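Local structure of hypothetical protein, IPT/TIG domain protein (Bacteroides ovatus, 4HW6) at residues M144-N149 with D153-V158; W280-D285 with D353-Y358; F359-R362 with V367-L370. The protein is of unknown function but, as a two-domain protein with an IPT/TIG domain and a six-bladed beta-propeller, may bind carbohydrate as an auxiliary nutrient-binding protein. All blocks are in the same frame, centred on the assembly; numbering follows the deposited sequence.

In the fold
All three contacts lie in the beta-propeller part of the chain. Contacts 1 and 3 are buried hairpin pairings in two different antiparallel sheets. Contact 2 is only partly buried. It sets a loop between two strands of one sheet against the start of strand 355-361 in the next sheet along the chain. That strand also serves contact 3, and the two contacts meet where Leu-370 N comes 2.8 Å from Phe-357 O. The chemistry differs with place. Contact 1 joins backbone bonds to apolar packing and a water bridge. Contact 2 relies on side chains alone, a histidine-carboxylate bond and a proline on a tyrosine. Contact 3 adds a buried salt bridge.

Contact 1. Residues M144-N149 with D153-V158; sequences MMFDPN and DDLYWV
The ring of Phe-146 carries Leu-155 on one face. Leu-155 CD1 sits over the ring centre, 3.9 Å from the Phe-146 centroid and 8° off the normal, a CH-pi contact. Tyr-152 meets the same ring edge-to-face. The Tyr-156 ring is instead touched at its edge. Asp-147 CB lies near its plane, 3.9 Å from Tyr-156 CE2, and Met-145 O is also in that plane. His-166 stacks on the Tyr-156 ring and also bonds Asp-154 OD1.

The two segments form a beta hairpin in one sheet of the propeller. Strand 143-146 is an outermost strand of that sheet, and strand 164-168 pairs with the far side of strand 154-158. Met-145 and Tyr-156 are a hydrogen-bonded pair. Met-145 N reaches Tyr-156 O at 2.9 Å, and Tyr-156 N returns a bond to Met-145 O. Asp-147 N continues the pairing with Asp-154 O at 2.9 Å.

Met-144, Phe-146, Leu-155 and Trp-157 share one face. Met-144, a selenomethionine, runs alongside Trp-157, with Met-144 CG 4.1 Å from Trp-157 CB. Trp-157 CG stands between its backbone N and carbonyl carbon (chi1 72°), and the indole leads away from the neighbouring strand and meets Phe-138 edge-to-face. Ala-408 of strand 404-410 touches Met-144 and Leu-155. On the other face Met-145 packs on Phe-189 of strand 184-189. The hairpin is thus packed between strands of two other sheets.

At the turn the Asp-147 carboxylate is held at both oxygens. OD1 of Asp-147 accepts from Asn-149 N at 2.9 Å, closing an Asx turn. The other oxygen takes a hydrogen from a water. That water lies 2.7 Å from Asp-147 OD2 and 2.6 Å from Tyr-156 OH.

Contact 2. Residues W280-D285 with D353-Y358; sequences WHPTGD and DEYDFY. With EDO (1,2-ethanediol), chain F.
His-281 NE2 donates to Asp-353 OD1 at 2.8 Å, with 156° at the hydrogen. The carboxylate oxygen lies near the imidazole plane. The ring nitrogen approaches from above the carboxylate plane, and the planes are 77° apart. Beside it Pro-282 CG rests over the centre of the Tyr-355 ring, 3.8 Å from its centroid, a CH-pi contact. Between the two, His-281 NE2 comes within 3.7 Å of Tyr-355 CD1, the rings being set obliquely. An ethanediol, probably from the crystallisation liquor, touches both His-281 and Asp-353 and lays C2 over one imidazole face. Its O2 donates to Asp-285 OD2 at 2.7 Å, and Trp-286 NE1 also bonds it.

Turns position the partners. Asp-353 OD1 also accepts from Tyr-355 N at 3.0 Å, closing an Asx turn; this donor comes from the opposite carboxylate face to His-281 NE2. His-281 to Gly-284 is a type I beta turn linking strands 276-280 and 286-291 of one propeller sheet, whereas Tyr-355 opens strand 355-361 of the next, a blade-to-blade contact. CG of His-281 is anti to the backbone N (chi1 -169°), and the ring is turned so that ND1 faces its own loop. There His-281 ND1 is hydrogen-bonded to Thr-283 N and, at 2.9 Å, to Thr-283 OG1. Thr-283 OG1 accepts from Asp-285 N, an ST turn. Further out, Phe-342 meets His-281 edge-to-face and touches Pro-282 and Tyr-355.

Contact 3. Residues F359-R362 with V367-L370; sequences FCDR and VRVL
A beta hairpin of one propeller sheet brings strand 355-361 against strand 366-370, with Phe-359 facing Arg-368. These two are an antiparallel hydrogen-bonded pair. Phe-359 N reaches Arg-368 O at 2.9 Å, and Arg-368 N reaches Phe-359 O at 2.8 Å. Cys-360 and Val-367 form the next pair, which is non-hydrogen-bonded. Their side chains meet loosely on the other face of the sheet, with Cys-360 SG 4.3 Å from Val-367 CG2.

The Phe-359 ring leans across the strand pair. Its CG lies between the backbone N and the carbonyl carbon (chi1 64°), which swings the ring over its neighbour. Arg-368 CB sits above one face, toward the rim, 3.6 Å from Phe-359 CZ, a CH-pi contact. Leu-370 CB comes 4.2 Å from Phe-359 CE1.

Beyond CB the arginine runs past Asp-361. Arg-368 CD packs 3.6 Å from Asp-361 CB. A bend at chi3 (79°) then turns the guanidinium so that Arg-368 NH1 meets Asp-361 OD2 at 2.9 Å in a salt bridge. The carboxylate oxygen is near the guanidinium plane, but NH1 comes from above the carboxylate plane.

Both charged groups have other partners. Arg-368 NH2 makes a second salt bridge with Asp-326, and NH1 also bonds Arg-333 O. Asp-361 OD2 accepts from Ser-364 OG in the hairpin loop, while OD1 bonds Trp-335 N. A methionine in place of Arg-368 would probably leave the buried carboxylate of Asp-361, and that of Asp-326, without their positive mate and Arg-333 O without this donor.

The buried arginine therefore joins the hairpin to Asp-326 and Arg-333. The two carboxylates probably keep the guanidinium protonated and offset its charge in the buried site.

Contact 1. Residues M144-N149 with D153-V158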
# COMPACT_ATOMS: atom_id res chain seq x y z
N MSE A 144 6.70 4.49 6.33
CA MSE A 144 5.94 5.37 5.43
C MSE A 144 4.63 5.83 6.03
O MSE A 144 4.01 5.12 6.84
CB MSE A 144 5.51 4.60 4.17
CG MSE A 144 6.56 4.26 3.25
SE MSE A 144 5.76 3.10 1.86
CE MSE A 144 7.33 3.18 0.75
N MSE A 145 4.19 7.01 5.59
CA MSE A 145 2.86 7.51 5.97
C MSE A 145 2.36 8.55 4.96
O MSE A 145 3.06 9.50 4.62
CB MSE A 145 2.99 8.12 7.36
CG MSE A 145 1.80 8.78 7.91
SE MSE A 145 0.56 7.55 8.72
CE MSE A 145 1.65 6.00 9.08
N PHE A 146 1.13 8.37 4.48
CA PHE A 146 0.46 9.41 3.73
C PHE A 146 0.02 10.53 4.68
O PHE A 146 -0.43 10.26 5.81
CB PHE A 146 -0.78 8.86 2.98
CG PHE A 146 -0.48 8.24 1.64
CD1 PHE A 146 -0.24 9.05 0.55
CD2 PHE A 146 -0.52 6.87 1.46
CE1 PHE A 146 0.02 8.51 -0.69
CE2 PHE A 146 -0.27 6.32 0.21
CZ PHE A 146 -0.00 7.14 -0.86
N ASP A 147 0.11 11.77 4.22
CA ASP A 147 -0.54 12.90 4.89
C ASP A 147 -2.04 12.70 4.74
O ASP A 147 -2.55 12.68 3.62
CB ASP A 147 -0.06 14.21 4.27
CG ASP A 147 -0.78 15.45 4.81
OD1 ASP A 147 -1.78 15.34 5.56
OD2 ASP A 147 -0.31 16.54 4.47
N PRO A 148 -2.77 12.54 5.87
CA PRO A 148 -4.22 12.25 5.76
C PRO A 148 -5.09 13.37 5.18
O PRO A 148 -6.25 13.11 4.81
CB PRO A 148 -4.61 11.95 7.22
CG PRO A 148 -3.65 12.76 8.01
CD PRO A 148 -2.34 12.66 7.28
N ASN A 149 -4.56 14.58 5.08
CA ASN A 149 -5.27 15.69 4.47
C ASN A 149 -4.84 16.02 3.03
O ASN A 149 -5.22 17.06 2.51
CB ASN A 149 -5.12 16.93 5.34
CG ASN A 149 -5.77 16.75 6.69
OD1 ASN A 149 -5.10 16.72 7.73
ND2 ASN A 149 -7.08 16.57 6.68
N ASP A 153 -1.88 12.40 -2.09
CA ASP A 153 -0.92 13.12 -2.94
C ASP A 153 0.44 13.38 -2.28
O ASP A 153 1.37 13.80 -2.96
CB ASP A 153 -1.51 14.42 -3.45
CG ASP A 153 -2.55 14.20 -4.56
OD1 ASP A 153 -2.56 13.13 -5.22
OD2 ASP A 153 -3.36 15.12 -4.76
N ASP A 154 0.55 13.14 -0.98
CA ASP A 154 1.82 13.32 -0.29
C ASP A 154 2.11 12.15 0.62
O ASP A 154 1.40 11.90 1.61
CB ASP A 154 1.84 14.64 0.48
CG ASP A 154 1.64 15.83 -0.42
OD1 ASP A 154 2.59 16.25 -1.12
OD2 ASP A 154 0.50 16.31 -0.47
N LEU A 155 3.14 11.40 0.24
CA LEU A 155 3.65 10.24 0.97
C LEU A 155 5.02 10.56 1.52
O LEU A 155 5.90 11.03 0.80
CB LEU A 155 3.79 9.06 0.04
CG LEU A 155 4.39 7.78 0.60
CD1 LEU A 155 3.43 7.17 1.62
CD2 LEU A 155 4.63 6.81 -0.56
N TYR A 156 5.21 10.32 2.81
CA TYR A 156 6.46 10.62 3.48
C TYR A 156 7.08 9.35 4.01
O TYR A 156 6.37 8.40 4.36
CB TYR A 156 6.22 11.57 4.65
CG TYR A 156 5.69 12.92 4.26
CD1 TYR A 156 6.54 13.97 3.94
CD2 TYR A 156 4.32 13.15 4.21
CE1 TYR A 156 6.06 15.21 3.59
CE2 TYR A 156 3.83 14.40 3.83
CZ TYR A 156 4.71 15.42 3.54
OH TYR A 156 4.25 16.66 3.17
N TRP A 157 8.40 9.35 4.16
CA TRP A 157 9.04 8.31 4.93
C TRP A 157 10.22 8.78 5.70
O TRP A 157 10.93 9.66 5.25
CB TRP A 157 9.38 7.05 4.12
CG TRP A 157 10.49 7.12 3.12
CD1 TRP A 157 11.83 7.08 3.37
CD2 TRP A 157 10.35 7.15 1.71
NE1 TRP A 157 12.54 7.08 2.19
CE2 TRP A 157 11.66 7.13 1.15
CE3 TRP A 157 9.27 7.19 0.85
CZ2 TRP A 157 11.89 7.15 -0.21
CZ3 TRP A 157 9.51 7.21 -0.53
CH2 TRP A 157 10.81 7.20 -1.03
N VAL A 158 10.36 8.23 6.91
CA VAL A 158 11.58 8.41 7.70
C VAL A 158 12.62 7.42 7.23
O VAL A 158 12.28 6.34 6.72
CB VAL A 158 11.34 8.21 9.21
CG1 VAL A 158 10.52 9.37 9.78
CG2 VAL A 158 10.65 6.88 9.49
O HOH W 1 1.72 17.10 2.74

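Contact 2. Residues W280-D285 with D353-Y358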
# COMPACT_ATOMS: atom_id res chain seq x y z
N TRP A 280 -2.77 1.53 15.41
CA TRP A 280 -4.16 1.51 15.83
C TRP A 280 -5.06 0.91 14.74
O TRP A 280 -4.94 1.25 13.55
CB TRP A 280 -4.66 2.91 16.23
CG TRP A 280 -4.14 3.33 17.56
CD1 TRP A 280 -3.10 4.17 17.80
CD2 TRP A 280 -4.56 2.81 18.81
NE1 TRP A 280 -2.88 4.28 19.16
CE2 TRP A 280 -3.74 3.42 19.80
CE3 TRP A 280 -5.54 1.90 19.20
CZ2 TRP A 280 -3.90 3.14 21.15
CZ3 TRP A 280 -5.67 1.61 20.55
CH2 TRP A 280 -4.86 2.24 21.50
N HIS A 281 -5.98 0.04 15.14
CA HIS A 281 -7.06 -0.34 14.25
C HIS A 281 -7.85 0.91 13.91
O HIS A 281 -7.96 1.80 14.73
CB HIS A 281 -7.98 -1.36 14.92
CG HIS A 281 -8.97 -1.99 13.98
ND1 HIS A 281 -10.25 -1.51 13.79
CD2 HIS A 281 -8.85 -3.09 13.19
CE1 HIS A 281 -10.87 -2.29 12.92
NE2 HIS A 281 -10.04 -3.25 12.54
N PRO A 282 -8.39 0.98 12.67
CA PRO A 282 -9.08 2.21 12.31
C PRO A 282 -10.24 2.59 13.24
O PRO A 282 -10.53 3.77 13.40
CB PRO A 282 -9.57 1.92 10.89
CG PRO A 282 -8.52 1.02 10.34
CD PRO A 282 -8.13 0.13 11.50
N THR A 283 -10.89 1.61 13.86
CA THR A 283 -11.95 1.90 14.84
C THR A 283 -11.45 2.55 16.13
O THR A 283 -12.22 3.18 16.86
CB THR A 283 -12.68 0.61 15.28
OG1 THR A 283 -11.75 -0.28 15.90
CG2 THR A 283 -13.34 -0.08 14.09
N GLY A 284 -10.17 2.36 16.45
CA GLY A 284 -9.60 2.78 17.74
C GLY A 284 -9.89 1.83 18.89
O GLY A 284 -9.54 2.14 20.03
N ASP A 285 -10.51 0.68 18.61
CA ASP A 285 -10.87 -0.25 19.67
C ASP A 285 -9.65 -0.97 20.26
O ASP A 285 -9.71 -1.46 21.39
CB ASP A 285 -11.88 -1.29 19.16
CG ASP A 285 -13.24 -0.70 18.85
OD1 ASP A 285 -13.50 0.45 19.22
OD2 ASP A 285 -14.07 -1.41 18.24
N ASP A 353 -14.89 -6.87 12.28
CA ASP A 353 -13.62 -6.37 11.75
C ASP A 353 -13.61 -6.42 10.22
O ASP A 353 -13.63 -7.49 9.64
CB ASP A 353 -12.44 -7.18 12.30
CG ASP A 353 -11.11 -6.48 12.11
OD1 ASP A 353 -10.99 -5.54 11.28
OD2 ASP A 353 -10.14 -6.86 12.80
N GLU A 354 -13.59 -5.26 9.59
CA GLU A 354 -13.65 -5.17 8.15
C GLU A 354 -12.29 -5.08 7.49
O GLU A 354 -12.23 -4.90 6.28
CB GLU A 354 -14.53 -3.97 7.74
CG GLU A 354 -16.01 -4.23 8.00
CD GLU A 354 -16.91 -3.09 7.53
OE1 GLU A 354 -16.53 -1.91 7.74
OE2 GLU A 354 -17.99 -3.38 6.97
N TYR A 355 -11.21 -5.26 8.27
CA TYR A 355 -9.83 -5.00 7.80
C TYR A 355 -8.92 -6.21 7.89
O TYR A 355 -8.99 -6.97 8.85
CB TYR A 355 -9.17 -3.87 8.61
CG TYR A 355 -9.85 -2.55 8.40
CD1 TYR A 355 -10.95 -2.21 9.15
CD2 TYR A 355 -9.40 -1.67 7.43
CE1 TYR A 355 -11.61 -1.01 8.95
CE2 TYR A 355 -10.06 -0.47 7.20
CZ TYR A 355 -11.15 -0.14 7.98
OH TYR A 355 -11.84 1.04 7.79
N ASP A 356 -8.05 -6.36 6.88
CA ASP A 356 -6.88 -7.19 7.00
C ASP A 356 -5.69 -6.31 7.39
O ASP A 356 -5.70 -5.10 7.16
CB ASP A 356 -6.58 -7.88 5.66
CG ASP A 356 -7.37 -9.16 5.44
OD1 ASP A 356 -7.70 -9.87 6.41
OD2 ASP A 356 -7.65 -9.48 4.26
N PHE A 357 -4.67 -6.92 7.98
CA PHE A 357 -3.46 -6.23 8.40
C PHE A 357 -2.29 -6.72 7.52
O PHE A 357 -1.83 -7.86 7.67
CB PHE A 357 -3.19 -6.49 9.89
CG PHE A 357 -2.08 -5.65 10.48
CD1 PHE A 357 -2.24 -4.26 10.61
CD2 PHE A 357 -0.91 -6.24 10.94
CE1 PHE A 357 -1.23 -3.48 11.18
CE2 PHE A 357 0.08 -5.46 11.52
CZ PHE A 357 -0.09 -4.09 11.64
N TYR A 358 -1.84 -5.87 6.60
CA TYR A 358 -0.70 -6.19 5.72
C TYR A 358 0.57 -5.67 6.33
O TYR A 358 0.64 -4.51 6.73
CB TYR A 358 -0.88 -5.56 4.34
CG TYR A 358 -1.94 -6.21 3.51
CD1 TYR A 358 -3.31 -6.02 3.76
CD2 TYR A 358 -1.59 -7.00 2.42
CE1 TYR A 358 -4.27 -6.63 2.98
CE2 TYR A 358 -2.53 -7.65 1.66
CZ TYR A 358 -3.86 -7.45 1.93
OH TYR A 358 -4.73 -8.09 1.12
C1 EDO F . -12.59 -5.16 15.17
O1 EDO F . -12.08 -5.90 16.28
C2 EDO F . -12.72 -3.69 15.52
O2 EDO F . -13.45 -3.53 16.75

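Contact 3. Residues F359-R362 with V367-L370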
# COMPACT_ATOMS: atom_id res chain seq x y z
N PHE A 359 1.58 -6.51 6.40
CA PHE A 359 2.84 -6.10 6.96
C PHE A 359 4.04 -6.63 6.21
O PHE A 359 3.99 -7.69 5.56
CB PHE A 359 2.94 -6.46 8.46
CG PHE A 359 2.92 -7.94 8.76
CD1 PHE A 359 1.74 -8.65 8.82
CD2 PHE A 359 4.11 -8.62 8.99
CE1 PHE A 359 1.74 -10.02 9.09
CE2 PHE A 359 4.11 -9.98 9.28
CZ PHE A 359 2.93 -10.68 9.32
N CYS A 360 5.14 -5.87 6.32
CA CYS A 360 6.40 -6.30 5.75
C CYS A 360 7.16 -7.17 6.75
O CYS A 360 7.35 -6.78 7.90
CB CYS A 360 7.23 -5.08 5.40
SG CYS A 360 6.53 -4.24 3.96
N ASP A 361 7.53 -8.37 6.32
CA ASP A 361 8.26 -9.32 7.14
C ASP A 361 9.67 -9.23 6.57
O ASP A 361 10.00 -9.88 5.59
CB ASP A 361 7.63 -10.70 7.01
CG ASP A 361 7.83 -11.60 8.23
OD1 ASP A 361 7.77 -11.11 9.39
OD2 ASP A 361 8.01 -12.82 8.02
N ARG A 362 10.48 -8.35 7.15
CA ARG A 362 11.72 -7.92 6.56
C ARG A 362 12.69 -9.06 6.28
O ARG A 362 13.31 -9.12 5.19
CB ARG A 362 12.36 -6.86 7.45
CG ARG A 362 13.68 -6.31 6.95
CD ARG A 362 14.21 -5.27 7.91
NE ARG A 362 15.63 -4.95 7.67
CZ ARG A 362 16.12 -3.81 7.16
NH1 ARG A 362 15.35 -2.81 6.74
NH2 ARG A 362 17.44 -3.67 7.07
N VAL A 367 5.78 -9.65 1.97
CA VAL A 367 4.63 -8.94 2.47
C VAL A 367 3.63 -10.02 2.89
O VAL A 367 3.34 -10.95 2.12
CB VAL A 367 4.01 -8.01 1.41
CG1 VAL A 367 2.76 -7.32 1.96
CG2 VAL A 367 5.05 -6.95 0.94
N ARG A 368 3.13 -9.93 4.12
CA ARG A 368 2.27 -10.95 4.71
C ARG A 368 0.98 -10.31 5.16
O ARG A 368 0.89 -9.08 5.23
CB ARG A 368 3.00 -11.71 5.83
CG ARG A 368 4.27 -12.36 5.29
CD ARG A 368 5.09 -13.13 6.29
NE ARG A 368 4.51 -14.44 6.54
CZ ARG A 368 4.96 -15.26 7.49
NH1 ARG A 368 6.01 -14.90 8.22
NH2 ARG A 368 4.41 -16.42 7.70
N VAL A 369 -0.03 -11.14 5.46
CA VAL A 369 -1.32 -10.65 5.90
C VAL A 369 -1.71 -11.37 7.16
O VAL A 369 -1.59 -12.60 7.23
CB VAL A 369 -2.41 -10.87 4.85
CG1 VAL A 369 -3.71 -10.21 5.28
CG2 VAL A 369 -1.97 -10.31 3.51
N LEU A 370 -2.15 -10.60 8.16
CA LEU A 370 -2.76 -11.14 9.38
C LEU A 370 -4.25 -10.82 9.32
O LEU A 370 -4.64 -9.65 9.26
CB LEU A 370 -2.10 -10.48 10.60
CG LEU A 370 -2.70 -10.83 11.97
CD1 LEU A 370 -2.67 -12.33 12.25
CD2 LEU A 370 -1.92 -10.07 13.04